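Local coordinates for fructose-bisphosphate aldolase (PDB 4MOZ), which belongs to the DeoC/LacD family of aldolases and folds as a TIM barrel, a closed eight-stranded parallel barrel surrounded by helices, at residues D64-D73 against L86-V97. Residues are numbered along the deposited sequence; the frame is centred on the assembly and turned at random.
Sequences DPEHLFKIAD and LIARYAADYPNV
Phe69, Tyr90 and Tyr94 form an aromatic cluster between two helices on the outside of the TIM barrel: helix 66-74, which precedes strand 79-82, and helix 84-90, which follows that strand. The short helical segments cross at -76°, and the loop following the second brings Tyr94 and Val97 back alongside the first.

The cluster is built largely from CH-pi contacts. Tyr90 CB sits over the centre of the Phe69 ring, 3.5 Å from its centroid, while the two rings lie at a shallow 24° to each other but are displaced laterally, leaving little of one above the other. Phe69 in turn offers its own CB to one face of Tyr94, 3.7 Å from that ring's centroid. With CG beside the backbone N, the Phe69 side chain reaches past Tyr94 to the second helix, where CE1 packs against Leu86 CG at 3.9 Å and the CA of Ile87 lies at the ring edge. Farther along, Ala72 CB meets Val97 CG1 at 4.1 Å; both side chains also touch Met80 of the barrel strand.

Helix 84-90 also faces a second subunit, where Arg89 forms a salt bridge with Asp207 of that subunit. Polar contacts border the apolar core. One water accompanies each end of the contact: the first joins Asp64 OD1, which also caps Glu66 N, to Tyr90 OH, and the second joins Asp73 OD1 to Asn96 N. Glu66 has CG anti to its N and an extended chain, which brings OE2 to the edge of the Tyr94 ring, near its plane, with carboxylate and ring planes 84° apart. There Tyr94 OH donates a 2.6 Å hydrogen bond to the anti lone pair of Glu66 OE2.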
ATOM      1  N   ASP C  64      -5.251  24.848  28.692  1.00 28.30           N
ATOM      2  CA  ASP C  64      -5.627  25.570  27.475  1.00 29.74           C
ATOM      3  C   ASP C  64      -4.441  25.544  26.510  1.00 28.59           C
ATOM      4  O   ASP C  64      -3.363  26.015  26.850  1.00 28.35           O
ATOM      5  CB  ASP C  64      -6.026  27.017  27.808  1.00 30.24           C
ATOM      6  CG  ASP C  64      -6.553  27.798  26.597  1.00 34.12           C
ATOM      7  OD1 ASP C  64      -6.334  27.402  25.432  1.00 30.48           O
ATOM      8  OD2 ASP C  64      -7.198  28.840  26.826  1.00 43.18           O
ATOM      9  N   PRO C  65      -4.635  24.985  25.304  1.00 29.03           N
ATOM     10  CA  PRO C  65      -3.565  24.871  24.304  1.00 29.62           C
ATOM     11  C   PRO C  65      -2.932  26.196  23.874  1.00 29.84           C
ATOM     12  O   PRO C  65      -1.777  26.199  23.444  1.00 28.09           O
ATOM     13  CB  PRO C  65      -4.267  24.222  23.113  1.00 29.32           C
ATOM     14  CG  PRO C  65      -5.390  23.460  23.723  1.00 30.13           C
ATOM     15  CD  PRO C  65      -5.865  24.304  24.864  1.00 29.32           C
ATOM     16  N   GLU C  66      -3.668  27.304  23.976  1.00 28.83           N
ATOM     17  CA  GLU C  66      -3.115  28.612  23.613  1.00 29.07           C
ATOM     18  C   GLU C  66      -1.917  28.995  24.499  1.00 27.90           C
ATOM     19  O   GLU C  66      -1.052  29.773  24.093  1.00 28.65           O
ATOM     20  CB  GLU C  66      -4.189  29.705  23.633  1.00 28.40           C
ATOM     21  CG  GLU C  66      -3.781  30.932  22.828  1.00 31.57           C
ATOM     22  CD  GLU C  66      -4.865  31.988  22.706  1.00 34.77           C
ATOM     23  OE1 GLU C  66      -6.040  31.713  23.030  1.00 37.14           O
ATOM     24  OE2 GLU C  66      -4.533  33.109  22.268  1.00 35.97           O
ATOM     25  N   HIS C  67      -1.887  28.431  25.704  1.00 26.63           N
ATOM     26  CA  HIS C  67      -0.740  28.501  26.611  1.00 27.69           C
ATOM     27  C   HIS C  67       0.568  28.265  25.894  1.00 28.22           C
ATOM     28  O   HIS C  67       1.528  29.023  26.081  1.00 28.08           O
ATOM     29  CB  HIS C  67      -0.939  27.477  27.722  1.00 26.98           C
ATOM     30  CG  HIS C  67       0.081  27.547  28.834  1.00 29.67           C
ATOM     31  ND1 HIS C  67       0.252  28.642  29.598  1.00 30.91           N
ATOM     32  CD2 HIS C  67       0.959  26.580  29.327  1.00 28.89           C
ATOM     33  CE1 HIS C  67       1.207  28.399  30.517  1.00 31.53           C
ATOM     34  NE2 HIS C  67       1.635  27.133  30.351  1.00 30.23           N
ATOM     35  N   LEU C  68       0.613  27.230  25.053  1.00 26.94           N
ATOM     36  CA  LEU C  68       1.831  26.873  24.322  1.00 27.28           C
ATOM     37  C   LEU C  68       2.284  27.993  23.391  1.00 27.76           C
ATOM     38  O   LEU C  68       3.476  28.291  23.299  1.00 28.19           O
ATOM     39  CB  LEU C  68       1.635  25.573  23.532  1.00 25.67           C
ATOM     40  CG  LEU C  68       1.113  24.351  24.305  1.00 26.16           C
ATOM     41  CD1 LEU C  68       0.766  23.211  23.361  1.00 26.00           C
ATOM     42  CD2 LEU C  68       2.105  23.888  25.359  1.00 26.20           C
ATOM     43  N   PHE C  69       1.330  28.619  22.712  1.00 27.51           N
ATOM     44  CA  PHE C  69       1.645  29.680  21.761  1.00 28.74           C
ATOM     45  C   PHE C  69       2.025  30.986  22.455  1.00 29.70           C
ATOM     46  O   PHE C  69       2.847  31.748  21.941  1.00 31.08           O
ATOM     47  CB  PHE C  69       0.494  29.877  20.777  1.00 27.48           C
ATOM     48  CG  PHE C  69       0.344  28.745  19.793  1.00 27.92           C
ATOM     49  CD1 PHE C  69      -0.388  27.602  20.126  1.00 25.34           C
ATOM     50  CD2 PHE C  69       0.943  28.815  18.536  1.00 26.53           C
ATOM     51  CE1 PHE C  69      -0.520  26.556  19.226  1.00 26.02           C
ATOM     52  CE2 PHE C  69       0.810  27.773  17.633  1.00 27.02           C
ATOM     53  CZ  PHE C  69       0.076  26.642  17.976  1.00 27.93           C
ATOM     54  N   LYS C  70       1.437  31.232  23.625  1.00 29.77           N
ATOM     55  CA  LYS C  70       1.788  32.387  24.444  1.00 29.78           C
ATOM     56  C   LYS C  70       3.229  32.274  24.938  1.00 27.57           C
ATOM     57  O   LYS C  70       3.966  33.258  24.932  1.00 26.97           O
ATOM     58  CB  LYS C  70       0.836  32.528  25.635  1.00 29.46           C
ATOM     59  CG  LYS C  70      -0.582  32.962  25.284  1.00 31.02           C
ATOM     60  CD  LYS C  70      -1.397  33.120  26.561  1.00 34.72           C
ATOM     61  CE  LYS C  70      -2.885  33.277  26.291  1.00 36.68           C
ATOM     62  NZ  LYS C  70      -3.236  34.658  25.875  1.00 42.47           N
ATOM     63  N   ILE C  71       3.615  31.068  25.357  1.00 27.53           N
ATOM     64  CA  ILE C  71       4.981  30.780  25.798  1.00 26.77           C
ATOM     65  C   ILE C  71       5.980  30.997  24.661  1.00 26.71           C
ATOM     66  O   ILE C  71       6.987  31.680  24.838  1.00 27.94           O
ATOM     67  CB  ILE C  71       5.118  29.346  26.352  1.00 24.71           C
ATOM     68  CG1 ILE C  71       4.294  29.186  27.633  1.00 25.22           C
ATOM     69  CG2 ILE C  71       6.577  29.024  26.642  1.00 25.05           C
ATOM     70  CD1 ILE C  71       4.069  27.747  28.051  1.00 25.64           C
ATOM     71  N   ALA C  72       5.688  30.427  23.498  1.00 25.35           N
ATOM     72  CA  ALA C  72       6.549  30.565  22.330  1.00 26.85           C
ATOM     73  C   ALA C  72       6.722  32.025  21.918  1.00 28.75           C
ATOM     74  O   ALA C  72       7.790  32.421  21.445  1.00 31.17           O
ATOM     75  CB  ALA C  72       5.993  29.755  21.170  1.00 23.91           C
ATOM     76  N   ASP C  73       5.672  32.819  22.114  1.00 29.33           N
ATOM     77  CA  ASP C  73       5.651  34.216  21.686  1.00 31.81           C
ATOM     78  C   ASP C  73       6.319  35.154  22.699  1.00 33.45           C
ATOM     79  O   ASP C  73       7.041  36.074  22.315  1.00 34.17           O
ATOM     80  CB  ASP C  73       4.207  34.648  21.415  1.00 32.63           C
ATOM     81  CG  ASP C  73       4.093  36.092  20.966  1.00 36.01           C
ATOM     82  OD1 ASP C  73       4.705  36.466  19.942  1.00 39.14           O
ATOM     83  OD2 ASP C  73       3.368  36.852  21.635  1.00 35.75           O
ATOM     84  N   LEU C  86      -2.529  21.738  14.977  1.00 24.30           N
ATOM     85  CA  LEU C  86      -2.364  22.592  16.145  1.00 24.65           C
ATOM     86  C   LEU C  86      -1.840  23.966  15.738  1.00 25.25           C
ATOM     87  O   LEU C  86      -2.410  24.997  16.118  1.00 24.44           O
ATOM     88  CB  LEU C  86      -1.416  21.931  17.149  1.00 25.03           C
ATOM     89  CG  LEU C  86      -1.002  22.736  18.384  1.00 26.03           C
ATOM     90  CD1 LEU C  86      -2.167  22.901  19.350  1.00 24.51           C
ATOM     91  CD2 LEU C  86       0.176  22.062  19.067  1.00 28.01           C
ATOM     92  N   ILE C  87      -0.761  23.964  14.958  1.00 23.76           N
ATOM     93  CA  ILE C  87      -0.188  25.188  14.414  1.00 25.05           C
ATOM     94  C   ILE C  87      -1.212  25.965  13.568  1.00 27.23           C
ATOM     95  O   ILE C  87      -1.333  27.182  13.708  1.00 28.23           O
ATOM     96  CB  ILE C  87       1.116  24.903  13.626  1.00 25.53           C
ATOM     97  CG1 ILE C  87       2.189  24.323  14.561  1.00 24.75           C
ATOM     98  CG2 ILE C  87       1.639  26.172  12.970  1.00 25.66           C
ATOM     99  CD1 ILE C  87       3.418  23.771  13.855  1.00 24.99           C
ATOM    100  N   ALA C  88      -1.968  25.259  12.727  1.00 27.28           N
ATOM    101  CA  ALA C  88      -2.961  25.888  11.847  1.00 28.03           C
ATOM    102  C   ALA C  88      -4.043  26.675  12.597  1.00 26.93           C
ATOM    103  O   ALA C  88      -4.526  27.697  12.099  1.00 26.33           O
ATOM    104  CB  ALA C  88      -3.603  24.846  10.941  1.00 26.36           C
ATOM    105  N   ARG C  89      -4.410  26.204  13.786  1.00 26.68           N
ATOM    106  CA  ARG C  89      -5.517  26.802  14.533  1.00 28.50           C
ATOM    107  C   ARG C  89      -5.128  28.083  15.263  1.00 27.20           C
ATOM    108  O   ARG C  89      -5.997  28.871  15.629  1.00 28.16           O
ATOM    109  CB  ARG C  89      -6.129  25.806  15.528  1.00 31.26           C
ATOM    110  CG  ARG C  89      -6.499  24.446  14.952  1.00 37.68           C
ATOM    111  CD  ARG C  89      -7.652  24.495  13.964  1.00 41.49           C
ATOM    112  NE  ARG C  89      -8.910  24.925  14.572  1.00 42.66           N
ATOM    113  CZ  ARG C  89     -10.079  24.926  13.937  1.00 37.93           C
ATOM    114  NH1 ARG C  89     -10.155  24.502  12.683  1.00 33.76           N
ATOM    115  NH2 ARG C  89     -11.175  25.342  14.558  1.00 42.11           N
ATOM    116  N   TYR C  90      -3.827  28.292  15.463  1.00 27.15           N
ATOM    117  CA  TYR C  90      -3.344  29.431  16.246  1.00 26.84           C
ATOM    118  C   TYR C  90      -2.349  30.349  15.533  1.00 26.50           C
ATOM    119  O   TYR C  90      -2.202  31.509  15.923  1.00 26.69           O
ATOM    120  CB  TYR C  90      -2.729  28.942  17.556  1.00 25.59           C
ATOM    121  CG  TYR C  90      -3.718  28.286  18.495  1.00 26.97           C
ATOM    122  CD1 TYR C  90      -4.426  29.044  19.425  1.00 26.22           C
ATOM    123  CD2 TYR C  90      -3.943  26.906  18.454  1.00 26.76           C
ATOM    124  CE1 TYR C  90      -5.329  28.454  20.294  1.00 26.69           C
ATOM    125  CE2 TYR C  90      -4.848  26.305  19.315  1.00 27.16           C
ATOM    126  CZ  TYR C  90      -5.539  27.086  20.233  1.00 27.20           C
ATOM    127  OH  TYR C  90      -6.441  26.508  21.095  1.00 27.58           O
ATOM    128  N   ALA C  91      -1.678  29.837  14.502  1.00 26.16           N
ATOM    129  CA  ALA C  91      -0.566  30.546  13.851  1.00 25.92           C
ATOM    130  C   ALA C  91      -0.892  31.949  13.362  1.00 27.02           C
ATOM    131  O   ALA C  91      -0.021  32.817  13.380  1.00 28.53           O
ATOM    132  CB  ALA C  91       0.015  29.718  12.711  1.00 26.90           C
ATOM    133  N   ALA C  92      -2.129  32.173  12.919  1.00 27.25           N
ATOM    134  CA  ALA C  92      -2.528  33.497  12.428  1.00 30.68           C
ATOM    135  C   ALA C  92      -2.436  34.561  13.527  1.00 31.32           C
ATOM    136  O   ALA C  92      -2.114  35.717  13.247  1.00 34.20           O
ATOM    137  CB  ALA C  92      -3.927  33.462  11.820  1.00 30.85           C
ATOM    138  N   ASP C  93      -2.696  34.157  14.770  1.00 31.61           N
ATOM    139  CA  ASP C  93      -2.597  35.053  15.919  1.00 31.94           C
ATOM    140  C   ASP C  93      -1.207  35.074  16.549  1.00 32.42           C
ATOM    141  O   ASP C  93      -0.950  35.856  17.462  1.00 33.00           O
ATOM    142  CB  ASP C  93      -3.636  34.681  16.979  1.00 33.38           C
ATOM    143  CG  ASP C  93      -5.047  34.933  16.517  1.00 34.87           C
ATOM    144  OD1 ASP C  93      -5.285  35.959  15.850  1.00 37.82           O
ATOM    145  OD2 ASP C  93      -5.924  34.106  16.821  1.00 35.54           O
ATOM    146  N   TYR C  94      -0.324  34.201  16.071  1.00 31.11           N
ATOM    147  CA  TYR C  94       1.037  34.102  16.592  1.00 29.74           C
ATOM    148  C   TYR C  94       2.054  33.962  15.455  1.00 29.14           C
ATOM    149  O   TYR C  94       2.780  32.970  15.388  1.00 29.04           O
ATOM    150  CB  TYR C  94       1.135  32.930  17.576  1.00 28.57           C
ATOM    151  CG  TYR C  94       0.296  33.134  18.812  1.00 29.83           C
ATOM    152  CD1 TYR C  94      -1.040  32.727  18.852  1.00 30.23           C
ATOM    153  CD2 TYR C  94       0.828  33.753  19.940  1.00 29.61           C
ATOM    154  CE1 TYR C  94      -1.817  32.927  19.984  1.00 29.55           C
ATOM    155  CE2 TYR C  94       0.060  33.958  21.076  1.00 30.85           C
ATOM    156  CZ  TYR C  94      -1.259  33.544  21.091  1.00 29.92           C
ATOM    157  OH  TYR C  94      -2.014  33.745  22.215  1.00 30.75           O
ATOM    158  N   PRO C  95       2.117  34.970  14.558  1.00 30.22           N
ATOM    159  CA  PRO C  95       2.930  34.820  13.341  1.00 30.12           C
ATOM    160  C   PRO C  95       4.443  34.870  13.555  1.00 29.64           C
ATOM    161  O   PRO C  95       5.187  34.332  12.737  1.00 33.47           O
ATOM    162  CB  PRO C  95       2.475  35.988  12.456  1.00 29.15           C
ATOM    163  CG  PRO C  95       1.917  37.008  13.396  1.00 28.90           C
ATOM    164  CD  PRO C  95       1.501  36.309  14.662  1.00 29.47           C
ATOM    165  N   ASN C  96       4.894  35.498  14.638  1.00 29.97           N
ATOM    166  CA  ASN C  96       6.330  35.710  14.864  1.00 33.39           C
ATOM    167  C   ASN C  96       6.964  34.597  15.681  1.00 33.22           C
ATOM    168  O   ASN C  96       7.586  34.840  16.717  1.00 38.11           O
ATOM    169  CB  ASN C  96       6.581  37.064  15.533  1.00 34.39           C
ATOM    170  CG  ASN C  96       5.869  38.198  14.831  1.00 37.89           C
ATOM    171  OD1 ASN C  96       5.209  39.015  15.472  1.00 46.44           O
ATOM    172  ND2 ASN C  96       5.984  38.246  13.507  1.00 37.75           N
ATOM    173  N   VAL C  97       6.778  33.370  15.213  1.00 31.28           N
ATOM    174  CA  VAL C  97       7.371  32.194  15.826  1.00 28.35           C
ATOM    175  C   VAL C  97       7.929  31.370  14.668  1.00 27.86           C
ATOM    176  O   VAL C  97       7.329  31.319  13.589  1.00 24.75           O
ATOM    177  CB  VAL C  97       6.318  31.363  16.604  1.00 27.97           C
ATOM    178  CG1 VAL C  97       6.935  30.105  17.199  1.00 24.57           C
ATOM    179  CG2 VAL C  97       5.668  32.190  17.705  1.00 27.18           C
TER
HETATM  180  O   HOH W   1      -7.533  27.835  22.912  1.00 30.15           O
HETATM  181  O   HOH W   2       3.806  36.132  17.195  1.00 37.44           O